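Side-chain contacts in synaptonemal complex protein 2 (Mus musculus, PDB 5IWZ), which is a major component of the axial and lateral elements of meiotic synaptonemal complexes, needed for normal chromosome synapsis and for inserting SYCP3 into them: residues A[243-246]-A[247-250]; A[230-233]-A[234-237]; A[12-15]-A[16-20]; A[47-50]-A[51-55]; A[145-148]-A[149-153]. All blocks are in the same frame, centred on the assembly; numbering follows the deposited sequence.

Interaction 1: A[243-246]-A[247-250]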
loop_
_atom_site.group_PDB
_atom_site.type_symbol
_atom_site.label_atom_id
_atom_site.label_comp_id
_atom_site.label_asym_id
_atom_site.label_seq_id
_atom_site.Cartn_x
_atom_site.Cartn_y
_atom_site.Cartn_z
ATOM N N PHE A 243 -17.883 -11.260 12.515
ATOM C CA PHE A 243 -18.439 -11.903 11.326
ATOM C C PHE A 243 -19.809 -12.489 11.643
ATOM O O PHE A 243 -19.918 -13.465 12.392
ATOM C CB PHE A 243 -17.481 -12.968 10.793
ATOM C CG PHE A 243 -16.094 -12.449 10.495
ATOM C CD1 PHE A 243 -15.861 -11.642 9.389
ATOM C CD2 PHE A 243 -15.021 -12.775 11.312
ATOM C CE1 PHE A 243 -14.580 -11.169 9.107
ATOM C CE2 PHE A 243 -13.745 -12.312 11.033
ATOM C CZ PHE A 243 -13.523 -11.500 9.926
ATOM N N SER A 244 -20.852 -11.894 11.049
ATOM C CA SER A 244 -22.223 -12.329 11.300
ATOM C C SER A 244 -22.438 -13.786 10.896
ATOM O O SER A 244 -23.198 -14.511 11.550
ATOM C CB SER A 244 -23.207 -11.427 10.552
ATOM O OG SER A 244 -23.094 -10.072 10.952
ATOM N N MET A 245 -21.788 -14.231 9.819
ATOM C CA MET A 245 -22.016 -15.577 9.303
ATOM C C MET A 245 -21.218 -16.586 10.125
ATOM O O MET A 245 -19.996 -16.461 10.250
ATOM C CB MET A 245 -21.634 -15.664 7.823
ATOM C CG MET A 245 -21.520 -17.114 7.324
ATOM S SD MET A 245 -21.338 -17.418 5.536
ATOM C CE MET A 245 -22.543 -16.299 4.839
ATOM N N ASP A 246 -21.908 -17.596 10.670
ATOM C CA ASP A 246 -21.246 -18.582 11.527
ATOM C C ASP A 246 -20.110 -19.289 10.793
ATOM O O ASP A 246 -19.007 -19.441 11.336
ATOM C CB ASP A 246 -22.264 -19.595 12.047
ATOM C CG ASP A 246 -23.174 -19.011 13.113
ATOM O OD1 ASP A 246 -23.952 -19.778 13.719
ATOM O OD2 ASP A 246 -23.106 -17.784 13.346
ATOM N N PHE A 247 -20.364 -19.718 9.550
ATOM C CA PHE A 247 -19.335 -20.357 8.735
ATOM C C PHE A 247 -18.055 -19.528 8.692
ATOM O O PHE A 247 -16.952 -20.069 8.816
ATOM C CB PHE A 247 -19.880 -20.584 7.321
ATOM C CG PHE A 247 -18.906 -21.235 6.380
ATOM C CD1 PHE A 247 -18.016 -20.466 5.633
ATOM C CD2 PHE A 247 -18.903 -22.616 6.212
ATOM C CE1 PHE A 247 -17.122 -21.059 4.755
ATOM C CE2 PHE A 247 -18.015 -23.220 5.335
ATOM C CZ PHE A 247 -17.123 -22.437 4.602
ATOM N N ILE A 248 -18.183 -18.210 8.542
ATOM C CA ILE A 248 -17.010 -17.347 8.408
ATOM C C ILE A 248 -16.341 -17.119 9.762
ATOM O O ILE A 248 -15.112 -17.173 9.881
ATOM C CB ILE A 248 -17.405 -16.019 7.729
ATOM C CG1 ILE A 248 -17.786 -16.271 6.257
ATOM C CG2 ILE A 248 -16.287 -14.977 7.874
ATOM C CD1 ILE A 248 -18.369 -15.062 5.534
ATOM N N ALA A 249 -17.135 -16.855 10.801
ATOM C CA ALA A 249 -16.575 -16.710 12.145
ATOM C C ALA A 249 -15.797 -17.955 12.567
ATOM O O ALA A 249 -14.721 -17.838 13.169
ATOM C CB ALA A 249 -17.690 -16.411 13.148
ATOM N N ASN A 250 -16.329 -19.152 12.262
ATOM C CA ASN A 250 -15.633 -20.406 12.569
ATOM C C ASN A 250 -14.279 -20.486 11.860
ATOM O O ASN A 250 -13.262 -20.837 12.471
ATOM C CB ASN A 250 -16.488 -21.622 12.164
ATOM C CG ASN A 250 -17.753 -21.779 12.994
ATOM O OD1 ASN A 250 -17.930 -21.125 14.027
ATOM N ND2 ASN A 250 -18.642 -22.670 12.546
#
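The ring of Phe243 meets the CG2 methyl of Ile248 obliquely, with CG2 3.6 Å from ring atom CG; the two side chains run at about a right angle. Outside the pair, the Phe252 ring meets that of Phe243 with the planes about 55° apart, and Ile210 and Leu211 of helix 197-212 also touch it. Ile248 works with both of its branches. CG2 faces Phe243, while CG1 and CD1 lie against Met245, whose SD is 3.8 Å from CD1. The thioether gets there because Met245 sets CG opposite its backbone N, runs on extended and bends only at its last torsion (chi3 -44°). Were Ile248 cut back to an alanine, the Phe243 ring and the Met245 sulfur would probably lose their shared apolar neighbour, and the packing on Val271 and Ile274 of helix 260-274 would go with it. Ala249 adds a lesser apolar touch, its CB 4.2 Å from Phe243 CB.

Beneath these side chains the backbone starts a new helix. Met245 O accepts a nearly straight bond from Ala249 N, 2.9 Å long with 175° at the hydrogen, and a weak, strongly bent one from Ile248 N. At the next position, Asn250 N donates to Asp246 O at 2.8 Å, while the OD1 of Asn250 is bonded to the hydroxyl of Tyr240. Met245 is the N-cap residue of helix 246-253, and the whole arrangement is a short corner between two consecutive helices, 232-242 and 246-253, with apolar side chains packed inside the bend.

Interaction 2: A[230-233]-A[234-237]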
loop_
_atom_site.group_PDB
_atom_site.type_symbol
_atom_site.label_atom_id
_atom_site.label_comp_id
_atom_site.label_asym_id
_atom_site.label_seq_id
_atom_site.Cartn_x
_atom_site.Cartn_y
_atom_site.Cartn_z
ATOM N N THR A 230 -4.516 -8.547 17.844
ATOM C CA THR A 230 -5.322 -9.345 18.763
ATOM C C THR A 230 -4.725 -10.735 18.945
ATOM O O THR A 230 -4.237 -11.352 17.991
ATOM C CB THR A 230 -6.785 -9.487 18.290
ATOM O OG1 THR A 230 -6.835 -9.964 16.940
ATOM C CG2 THR A 230 -7.517 -8.172 18.388
ATOM N N THR A 231 -4.797 -11.232 20.176
ATOM C CA THR A 231 -4.232 -12.532 20.487
ATOM C C THR A 231 -5.074 -13.633 19.856
ATOM O O THR A 231 -6.276 -13.469 19.616
ATOM C CB THR A 231 -4.163 -12.743 22.001
ATOM O OG1 THR A 231 -5.437 -13.194 22.468
ATOM C CG2 THR A 231 -3.825 -11.434 22.703
ATOM N N GLU A 232 -4.427 -14.767 19.585
ATOM C CA GLU A 232 -5.167 -15.933 19.117
ATOM C C GLU A 232 -6.307 -16.288 20.078
ATOM O O GLU A 232 -7.409 -16.640 19.640
ATOM C CB GLU A 232 -4.208 -17.107 18.920
ATOM C CG GLU A 232 -4.717 -18.169 17.956
ATOM C CD GLU A 232 -3.613 -19.087 17.432
ATOM O OE1 GLU A 232 -3.931 -20.229 17.023
ATOM O OE2 GLU A 232 -2.435 -18.662 17.414
ATOM N N LYS A 233 -6.085 -16.149 21.387
ATOM C CA LYS A 233 -7.153 -16.454 22.340
ATOM C C LYS A 233 -8.321 -15.477 22.189
ATOM O O LYS A 233 -9.484 -15.893 22.096
ATOM C CB LYS A 233 -6.604 -16.447 23.774
ATOM C CG LYS A 233 -7.497 -17.167 24.794
ATOM C CD LYS A 233 -6.714 -17.652 26.013
ATOM C CE LYS A 233 -6.521 -16.554 27.056
ATOM N NZ LYS A 233 -7.798 -16.151 27.712
ATOM N N ARG A 234 -8.025 -14.176 22.135
ATOM C CA ARG A 234 -9.076 -13.163 22.004
ATOM C C ARG A 234 -9.921 -13.387 20.756
ATOM O O ARG A 234 -11.151 -13.230 20.789
ATOM C CB ARG A 234 -8.462 -11.760 21.970
ATOM C CG ARG A 234 -7.921 -11.259 23.297
ATOM C CD ARG A 234 -9.039 -11.067 24.322
ATOM N NE ARG A 234 -9.980 -10.023 23.922
ATOM C CZ ARG A 234 -11.076 -9.703 24.602
ATOM N NH1 ARG A 234 -11.377 -10.350 25.720
ATOM N NH2 ARG A 234 -11.875 -8.733 24.168
ATOM N N ARG A 235 -9.277 -13.758 19.644
ATOM C CA ARG A 235 -9.993 -13.973 18.396
ATOM C C ARG A 235 -11.037 -15.077 18.504
ATOM O O ARG A 235 -11.949 -15.130 17.669
ATOM C CB ARG A 235 -8.998 -14.282 17.269
ATOM C CG ARG A 235 -7.972 -13.168 17.051
ATOM C CD ARG A 235 -7.366 -13.151 15.653
ATOM N NE ARG A 235 -6.630 -14.373 15.333
ATOM C CZ ARG A 235 -5.353 -14.586 15.642
ATOM N NH1 ARG A 235 -4.656 -13.659 16.295
ATOM N NH2 ARG A 235 -4.772 -15.724 15.287
ATOM N N GLN A 236 -10.940 -15.948 19.521
ATOM C CA GLN A 236 -11.958 -16.980 19.698
ATOM C C GLN A 236 -13.313 -16.377 20.032
ATOM O O GLN A 236 -14.353 -16.980 19.736
ATOM C CB GLN A 236 -11.531 -17.975 20.780
ATOM C CG GLN A 236 -10.342 -18.831 20.389
ATOM C CD GLN A 236 -10.550 -19.517 19.051
ATOM O OE1 GLN A 236 -11.510 -20.268 18.869
ATOM N NE2 GLN A 236 -9.658 -19.245 18.098
ATOM N N GLU A 237 -13.329 -15.208 20.666
ATOM C CA GLU A 237 -14.559 -14.476 20.942
ATOM C C GLU A 237 -14.844 -13.406 19.901
ATOM O O GLU A 237 -16.002 -13.231 19.502
ATOM C CB GLU A 237 -14.498 -13.817 22.321
ATOM C CG GLU A 237 -15.755 -13.034 22.669
ATOM C CD GLU A 237 -15.801 -12.597 24.129
ATOM O OE1 GLU A 237 -16.588 -11.681 24.453
ATOM O OE2 GLU A 237 -15.058 -13.170 24.954
#
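Thr231 OG1 accepts from Arg234 N at 2.8 Å, an almost straight bond that makes Thr231 the N-cap of helix 232-242, its hydroxyl standing in for the carbonyl that a preceding turn would supply. The torsion that permits this tucks OG1 between the backbone N and the carbonyl carbon (chi1 83°), over the first turn. The same oxygen lies 3.3 Å from Arg234 CG, and the Arg234 chain then curls away from the cap.

Arg235 is the second half of the first shell. Its aliphatic part crosses Thr230, with CG 3.4 Å from Thr230 OG1, and bends at chi3 to carry the guanidinium back over the start of the helix. There one face of that group lies over Glu232 CA, off centre toward the rim, while the Thr230 carbonyl oxygen sits at its edge, in plane, and receives a weak bond from NH1. Glu232 runs nearby, its carboxylate plane only 24° from that of the guanidinium, but OE2 of Glu232 remains 4.3 Å from Arg235 NH2, beyond salt-bridge distance.

The second shell is consistent with that spacing. Asp257 makes the salt bridge with Arg235 NH2, which also bonds to the Ile255 carbonyl, and the backbone N of Asp257 holds Glu232 OE2; acid and base are thus probably positioned by a common partner rather than by each other. Thr230 OG1 is taken up by Leu226 O in the preceding helix, and Gln236 NE2 by Lys253 O. Inside the turn itself, Gln236 N donates to Lys233 O at 3.0 Å from above the carbonyl plane, 55° out of it.

Interaction 3: A[12-15]-A[16-20]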
loop_
_atom_site.group_PDB
_atom_site.type_symbol
_atom_site.label_atom_id
_atom_site.label_comp_id
_atom_site.label_asym_id
_atom_site.label_seq_id
_atom_site.Cartn_x
_atom_site.Cartn_y
_atom_site.Cartn_z
ATOM N N GLN A 12 22.217 24.842 2.771
ATOM C CA GLN A 12 21.256 25.891 2.476
ATOM C C GLN A 12 19.822 25.387 2.455
ATOM O O GLN A 12 18.940 26.102 1.964
ATOM C CB GLN A 12 21.586 26.515 1.121
ATOM C CG GLN A 12 22.978 27.051 1.033
ATOM C CD GLN A 12 23.028 28.501 1.411
ATOM O OE1 GLN A 12 22.973 29.379 0.546
ATOM N NE2 GLN A 12 23.119 28.770 2.709
ATOM N N LEU A 13 19.577 24.173 2.963
ATOM C CA LEU A 13 18.244 23.578 2.940
ATOM C C LEU A 13 17.175 24.546 3.419
ATOM O O LEU A 13 16.135 24.700 2.772
ATOM C CB LEU A 13 18.208 22.305 3.793
ATOM C CG LEU A 13 16.844 21.593 3.859
ATOM C CD1 LEU A 13 16.374 21.140 2.476
ATOM C CD2 LEU A 13 16.848 20.394 4.834
ATOM N N GLU A 14 17.398 25.199 4.568
ATOM C CA GLU A 14 16.360 26.086 5.083
ATOM C C GLU A 14 16.143 27.273 4.152
ATOM O O GLU A 14 14.998 27.692 3.927
ATOM C CB GLU A 14 16.689 26.556 6.501
ATOM C CG GLU A 14 15.607 27.468 7.067
ATOM C CD GLU A 14 15.609 27.571 8.598
ATOM O OE1 GLU A 14 16.406 26.880 9.266
ATOM O OE2 GLU A 14 14.788 28.351 9.130
ATOM N N LYS A 15 17.220 27.808 3.568
ATOM C CA LYS A 15 17.039 28.897 2.617
ATOM C C LYS A 15 16.287 28.429 1.377
ATOM O O LYS A 15 15.468 29.184 0.832
ATOM C CB LYS A 15 18.388 29.522 2.258
ATOM C CG LYS A 15 18.954 30.379 3.391
ATOM C CD LYS A 15 20.474 30.459 3.367
ATOM C CE LYS A 15 20.984 31.475 4.383
ATOM N NZ LYS A 15 21.403 32.770 3.779
ATOM N N CYS A 16 16.497 27.181 0.951
ATOM C CA CYS A 16 15.680 26.641 -0.134
ATOM C C CYS A 16 14.209 26.628 0.252
ATOM O O CYS A 16 13.341 26.944 -0.573
ATOM C CB CYS A 16 16.140 25.226 -0.510
ATOM S SG CYS A 16 17.833 25.146 -1.103
ATOM N N ILE A 17 13.907 26.257 1.501
ATOM C CA ILE A 17 12.519 26.243 1.956
ATOM C C ILE A 17 11.957 27.661 1.981
ATOM O O ILE A 17 10.801 27.896 1.591
ATOM C CB ILE A 17 12.416 25.549 3.333
ATOM C CG1 ILE A 17 12.775 24.050 3.236
ATOM C CG2 ILE A 17 11.030 25.778 3.975
ATOM C CD1 ILE A 17 11.858 23.227 2.331
ATOM N N ASP A 18 12.773 28.630 2.421
ATOM C CA ASP A 18 12.400 30.044 2.348
ATOM C C ASP A 18 12.085 30.473 0.918
ATOM O O ASP A 18 11.093 31.174 0.677
ATOM C CB ASP A 18 13.524 30.932 2.897
ATOM C CG ASP A 18 13.706 30.822 4.412
ATOM O OD1 ASP A 18 12.736 30.479 5.133
ATOM O OD2 ASP A 18 14.839 31.107 4.873
ATOM N N ASP A 19 12.941 30.098 -0.043
ATOM C CA ASP A 19 12.694 30.482 -1.440
ATOM C C ASP A 19 11.377 29.900 -1.948
ATOM O O ASP A 19 10.639 30.565 -2.684
ATOM C CB ASP A 19 13.848 30.019 -2.348
ATOM C CG ASP A 19 15.113 30.885 -2.223
ATOM O OD1 ASP A 19 15.018 32.055 -1.792
ATOM O OD2 ASP A 19 16.207 30.389 -2.587
ATOM N N ALA A 20 11.082 28.644 -1.589
ATOM C CA ALA A 20 9.800 28.046 -1.952
ATOM C C ALA A 20 8.635 28.799 -1.316
ATOM O O ALA A 20 7.627 29.089 -1.980
ATOM C CB ALA A 20 9.776 26.571 -1.526
#
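Cys16 leans back toward the start of its helix, with SG turned opposite its own carbonyl carbon (chi1 -61°) and 3.4 Å from Gln12 O, while its CB lies 3.3 Å from Leu13 O. Ile17, one position on, uses the same kind of first torsion to bring CG1 within 3.5 Å of that Leu13 oxygen, so two successive side chains press on one carbonyl oxygen from different directions. Asp18 likewise folds back, its CG over Glu14 O. The Glu14 side chain instead extends outward, and the two acidic groups keep 5.0 Å between Glu14 OE2 and Asp18 OD1. Lys52 of helix 49-63 makes a salt bridge with each, which would be expected to ease the proximity of two like charges; Glu14 OE1 also accepts from Ser46 N.

The backbone beneath is regular. Cys16 N bonds to Gln12 O at 2.9 Å, and bonds of the same i to i+4 kind link Leu13 to Ile17, Glu14 to Asp18 and Lys15 to Asp19. Leu13 and Cys16 touch Leu32 of helix 27-32, and Leu13 and Ile17 pack on Phe49. These are the first two turns of an amphipathic helix, with Gln12 at its N-cap position, in the armadillo-repeat-like domain.

Interaction 4: A[47-50]-A[51-55]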
loop_
_atom_site.group_PDB
_atom_site.type_symbol
_atom_site.label_atom_id
_atom_site.label_comp_id
_atom_site.label_asym_id
_atom_site.label_seq_id
_atom_site.Cartn_x
_atom_site.Cartn_y
_atom_site.Cartn_z
ATOM N N LYS A 47 15.044 27.019 14.829
ATOM C CA LYS A 47 13.921 26.615 15.664
ATOM C C LYS A 47 12.594 26.748 14.925
ATOM O O LYS A 47 11.625 26.052 15.257
ATOM C CB LYS A 47 13.921 27.477 16.934
ATOM C CG LYS A 47 13.132 26.943 18.094
ATOM C CD LYS A 47 13.897 25.852 18.832
ATOM C CE LYS A 47 13.268 25.569 20.201
ATOM N NZ LYS A 47 13.524 24.158 20.624
ATOM N N GLN A 48 12.527 27.635 13.930
ATOM C CA GLN A 48 11.324 27.863 13.138
ATOM C C GLN A 48 11.256 27.003 11.873
ATOM O O GLN A 48 10.348 27.200 11.062
ATOM C CB GLN A 48 11.227 29.340 12.742
ATOM C CG GLN A 48 10.924 30.292 13.896
ATOM C CD GLN A 48 12.127 30.545 14.791
ATOM O OE1 GLN A 48 13.221 30.848 14.312
ATOM N NE2 GLN A 48 11.928 30.420 16.101
ATOM N N PHE A 49 12.206 26.086 11.671
ATOM C CA PHE A 49 12.200 25.250 10.468
ATOM C C PHE A 49 10.901 24.459 10.344
ATOM O O PHE A 49 10.289 24.421 9.273
ATOM C CB PHE A 49 13.407 24.310 10.484
ATOM C CG PHE A 49 13.604 23.521 9.197
ATOM C CD1 PHE A 49 13.722 24.170 7.974
ATOM C CD2 PHE A 49 13.709 22.138 9.220
ATOM C CE1 PHE A 49 13.910 23.454 6.801
ATOM C CE2 PHE A 49 13.908 21.421 8.043
ATOM C CZ PHE A 49 14.011 22.087 6.836
ATOM N N LEU A 50 10.456 23.824 11.441
ATOM C CA LEU A 50 9.238 23.019 11.386
ATOM C C LEU A 50 8.019 23.860 11.005
ATOM O O LEU A 50 7.179 23.426 10.203
ATOM C CB LEU A 50 9.007 22.317 12.727
ATOM C CG LEU A 50 7.716 21.499 12.847
ATOM C CD1 LEU A 50 7.625 20.391 11.772
ATOM C CD2 LEU A 50 7.546 20.885 14.262
ATOM N N ARG A 51 7.897 25.055 11.585
ATOM C CA ARG A 51 6.804 25.960 11.237
ATOM C C ARG A 51 6.796 26.282 9.748
ATOM O O ARG A 51 5.728 26.337 9.128
ATOM C CB ARG A 51 6.910 27.262 12.039
ATOM C CG ARG A 51 5.982 28.360 11.541
ATOM C CD ARG A 51 6.726 29.664 11.279
ATOM N NE ARG A 51 5.915 30.601 10.498
ATOM C CZ ARG A 51 5.290 31.666 11.001
ATOM N NH1 ARG A 51 5.380 31.953 12.295
ATOM N NH2 ARG A 51 4.575 32.453 10.206
ATOM N N LYS A 52 7.974 26.533 9.166
ATOM C CA LYS A 52 8.052 26.830 7.736
ATOM C C LYS A 52 7.659 25.616 6.899
ATOM O O LYS A 52 6.937 25.754 5.905
ATOM C CB LYS A 52 9.459 27.294 7.363
ATOM C CG LYS A 52 9.903 28.631 7.962
ATOM C CD LYS A 52 11.387 28.814 7.699
ATOM C CE LYS A 52 11.901 30.119 8.260
ATOM N NZ LYS A 52 13.350 30.281 7.937
ATOM N N LEU A 53 8.136 24.424 7.279
ATOM C CA LEU A 53 7.689 23.187 6.632
ATOM C C LEU A 53 6.174 23.062 6.671
ATOM O O LEU A 53 5.531 22.775 5.653
ATOM C CB LEU A 53 8.317 21.979 7.321
ATOM C CG LEU A 53 9.500 21.226 6.727
ATOM C CD1 LEU A 53 10.280 22.073 5.729
ATOM C CD2 LEU A 53 10.398 20.712 7.838
ATOM N N ASP A 54 5.586 23.280 7.850
ATOM C CA ASP A 54 4.140 23.158 8.003
ATOM C C ASP A 54 3.416 24.151 7.107
ATOM O O ASP A 54 2.452 23.795 6.414
ATOM C CB ASP A 54 3.757 23.366 9.467
ATOM C CG ASP A 54 2.271 23.191 9.718
ATOM O OD1 ASP A 54 1.685 24.052 10.397
ATOM O OD2 ASP A 54 1.686 22.188 9.260
ATOM N N ASP A 55 3.881 25.406 7.106
ATOM C CA ASP A 55 3.275 26.435 6.267
ATOM C C ASP A 55 3.338 26.049 4.794
ATOM O O ASP A 55 2.345 26.149 4.069
ATOM C CB ASP A 55 3.981 27.779 6.494
ATOM C CG ASP A 55 3.652 28.410 7.853
ATOM O OD1 ASP A 55 2.967 27.767 8.684
ATOM O OD2 ASP A 55 4.102 29.558 8.097
HETATM O O HOH W 1 9.126 25.579 14.270
#
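Lys47 O is held from two quarters, by Gln97 NE2 and by a water that donates to it at 2.7 Å. The same water accepts from Arg51 N at 3.0 Å, giving the amide of the first turn a partner. Direct backbone bonds follow: Lys52 N to Gln48 O, Leu53 N to Phe49 O, and Asp54 N to Leu50 O at 2.8 Å.

The side-chain contact is between Phe49 and Leu53. Leu53 lays its CD2 methyl over one face of the ring, 4.0 Å from the centroid and 28° off the normal, a CH-pi contact whose closest ring atom is Phe49 CE2 at 3.6 Å. The other methyl, CD1, reaches Phe49 CZ at 3.9 Å, so both methyls of the fork rest on the same side of the ring, CD1 out toward its CZ rim. Phe49 makes this possible by placing its ring opposite the backbone N (chi1 -172°), beside the following turn. With a serine here, the Leu53 methyls are likely to lose the face they cover, and Leu13 and Ile17 of helix 13-23 and Met94 of helix 90-97 the ring they pack on.

Polar groups lie on other sides of the helix. Arg51 NE makes a salt bridge with Asp55 OD2 at 3.2 Å, its hydrogen bond weak. Lys52 runs out extended toward helix 13-23, while Asp54 bonds to Trp106 and pairs with Lys102. An apolar flank bounded by charges that reach neighbouring helices is consistent with a helix packed between neighbours in the armadillo-repeat-like domain.

Interaction 5: A[145-148]-A[149-153]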
loop_
_atom_site.group_PDB
_atom_site.type_symbol
_atom_site.label_atom_id
_atom_site.label_comp_id
_atom_site.label_asym_id
_atom_site.label_seq_id
_atom_site.Cartn_x
_atom_site.Cartn_y
_atom_site.Cartn_z
ATOM N N GLU A 145 10.048 7.763 21.361
ATOM C CA GLU A 145 9.011 8.793 21.386
ATOM C C GLU A 145 8.347 8.942 20.022
ATOM O O GLU A 145 7.115 8.886 19.910
ATOM C CB GLU A 145 9.601 10.132 21.839
ATOM C CG GLU A 145 8.596 11.273 21.830
ATOM C CD GLU A 145 7.469 11.082 22.837
ATOM O OE1 GLU A 145 7.576 11.641 23.951
ATOM O OE2 GLU A 145 6.479 10.376 22.521
ATOM N N GLY A 146 9.152 9.143 18.972
ATOM C CA GLY A 146 8.598 9.215 17.626
ATOM C C GLY A 146 7.786 7.987 17.285
ATOM O O GLY A 146 6.716 8.084 16.688
ATOM N N LYS A 147 8.261 6.817 17.712
ATOM C CA LYS A 147 7.549 5.570 17.455
ATOM C C LYS A 147 6.215 5.524 18.197
ATOM O O LYS A 147 5.186 5.131 17.624
ATOM C CB LYS A 147 8.444 4.400 17.858
ATOM C CG LYS A 147 7.860 3.023 17.676
ATOM C CD LYS A 147 8.949 2.001 17.926
ATOM C CE LYS A 147 10.225 2.369 17.163
ATOM N NZ LYS A 147 11.222 1.268 17.061
ATOM N N ASN A 148 6.207 5.922 19.475
ATOM C CA ASN A 148 4.953 5.895 20.224
ATOM C C ASN A 148 3.921 6.841 19.613
ATOM O O ASN A 148 2.746 6.480 19.471
ATOM C CB ASN A 148 5.175 6.255 21.691
ATOM C CG ASN A 148 3.857 6.507 22.417
ATOM O OD1 ASN A 148 3.129 5.565 22.754
ATOM N ND2 ASN A 148 3.518 7.781 22.612
ATOM N N GLN A 149 4.335 8.059 19.258
ATOM C CA GLN A 149 3.376 9.014 18.711
ATOM C C GLN A 149 2.875 8.574 17.348
ATOM O O GLN A 149 1.692 8.746 17.034
ATOM C CB GLN A 149 3.988 10.417 18.628
ATOM C CG GLN A 149 4.251 11.044 19.994
ATOM C CD GLN A 149 4.659 12.508 19.916
ATOM O OE1 GLN A 149 4.234 13.242 19.021
ATOM N NE2 GLN A 149 5.513 12.930 20.845
ATOM N N VAL A 150 3.748 7.992 16.527
ATOM C CA VAL A 150 3.315 7.530 15.213
ATOM C C VAL A 150 2.264 6.435 15.356
ATOM O O VAL A 150 1.204 6.486 14.717
ATOM C CB VAL A 150 4.520 7.069 14.369
ATOM C CG1 VAL A 150 4.029 6.375 13.118
ATOM C CG2 VAL A 150 5.380 8.261 13.981
ATOM N N LEU A 151 2.538 5.435 16.206
ATOM C CA LEU A 151 1.579 4.360 16.459
ATOM C C LEU A 151 0.249 4.917 16.942
ATOM O O LEU A 151 -0.821 4.541 16.441
ATOM C CB LEU A 151 2.136 3.386 17.511
ATOM C CG LEU A 151 2.803 2.027 17.262
ATOM C CD1 LEU A 151 2.570 1.457 15.875
ATOM C CD2 LEU A 151 4.290 2.064 17.598
ATOM N N GLU A 152 0.303 5.823 17.923
ATOM C CA GLU A 152 -0.913 6.300 18.581
ATOM C C GLU A 152 -1.782 7.114 17.633
ATOM O O GLU A 152 -3.016 7.009 17.660
ATOM C CB GLU A 152 -0.553 7.140 19.816
ATOM C CG GLU A 152 -0.031 6.333 20.980
ATOM C CD GLU A 152 -1.019 5.269 21.397
ATOM O OE1 GLU A 152 -2.209 5.612 21.560
ATOM O OE2 GLU A 152 -0.620 4.090 21.535
ATOM N N SER A 153 -1.155 7.936 16.804
ATOM C CA SER A 153 -1.885 8.834 15.917
ATOM C C SER A 153 -2.322 8.165 14.621
ATOM O O SER A 153 -3.430 8.425 14.142
ATOM C CB SER A 153 -1.018 10.050 15.601
ATOM O OG SER A 153 -0.650 10.698 16.810
#
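Glu145 sends CG opposite its backbone N (chi1 177°) and then bends at chi2 (65°), while Gln149 starts beside its own N and continues extended; together these turns bring carboxylate and amide to the same flank of the helix. Gln149 NE2 donates weakly to Glu145 OE2 at 3.2 Å, with the two planes 70° apart. The same OE2 lies 3.4 Å from Gln149 CG, so the carboxylate rests along the glutamine stem as well as at its amide.

Elsewhere on the helix Lys147 and Leu151 lie side by side and point the same way, with Lys147 CG 3.7 Å from Leu151 CD2. Asn148 OD1 lies 3.7 Å from Glu152 CG, the flat ends of the two residues turned only slightly against each other. Gln149 O takes two bonds from one residue: Ser153 N at 3.0 Å and Ser153 OG at 3.1 Å, from opposite faces of its plane.

Within the armadillo-repeat-like domain, helix 144-163 packs against three neighbouring helices through one part of its surface. Val150 packs on Leu136 and Tyr140 of helix 123-141 and on Met182 of helix 169-185, which Leu151 also touches, while Gln149 and Ser153 lie against helix 99-108.

Overall arrangement
Along the chain the order is interaction 3, interaction 4, interaction 5, interaction 2 and interaction 1, all in the helical part that precedes the two antiparallel beta sheets. Interactions 3 and 4 have centres 11 Å apart and touch through salt bridges and apolar packing, tying helix 13-23 to helix 49-63. Interaction 5, about 20 Å from interaction 4 between centres, shares their armadillo-repeat-like domain without touching them. Interactions 2 and 1, centres 15 Å apart, lie on the successive helices 232-242 and 246-253. The 56 Å between the centres of interactions 3 and 1 reflects an elongated helical array, built from successive local contacts.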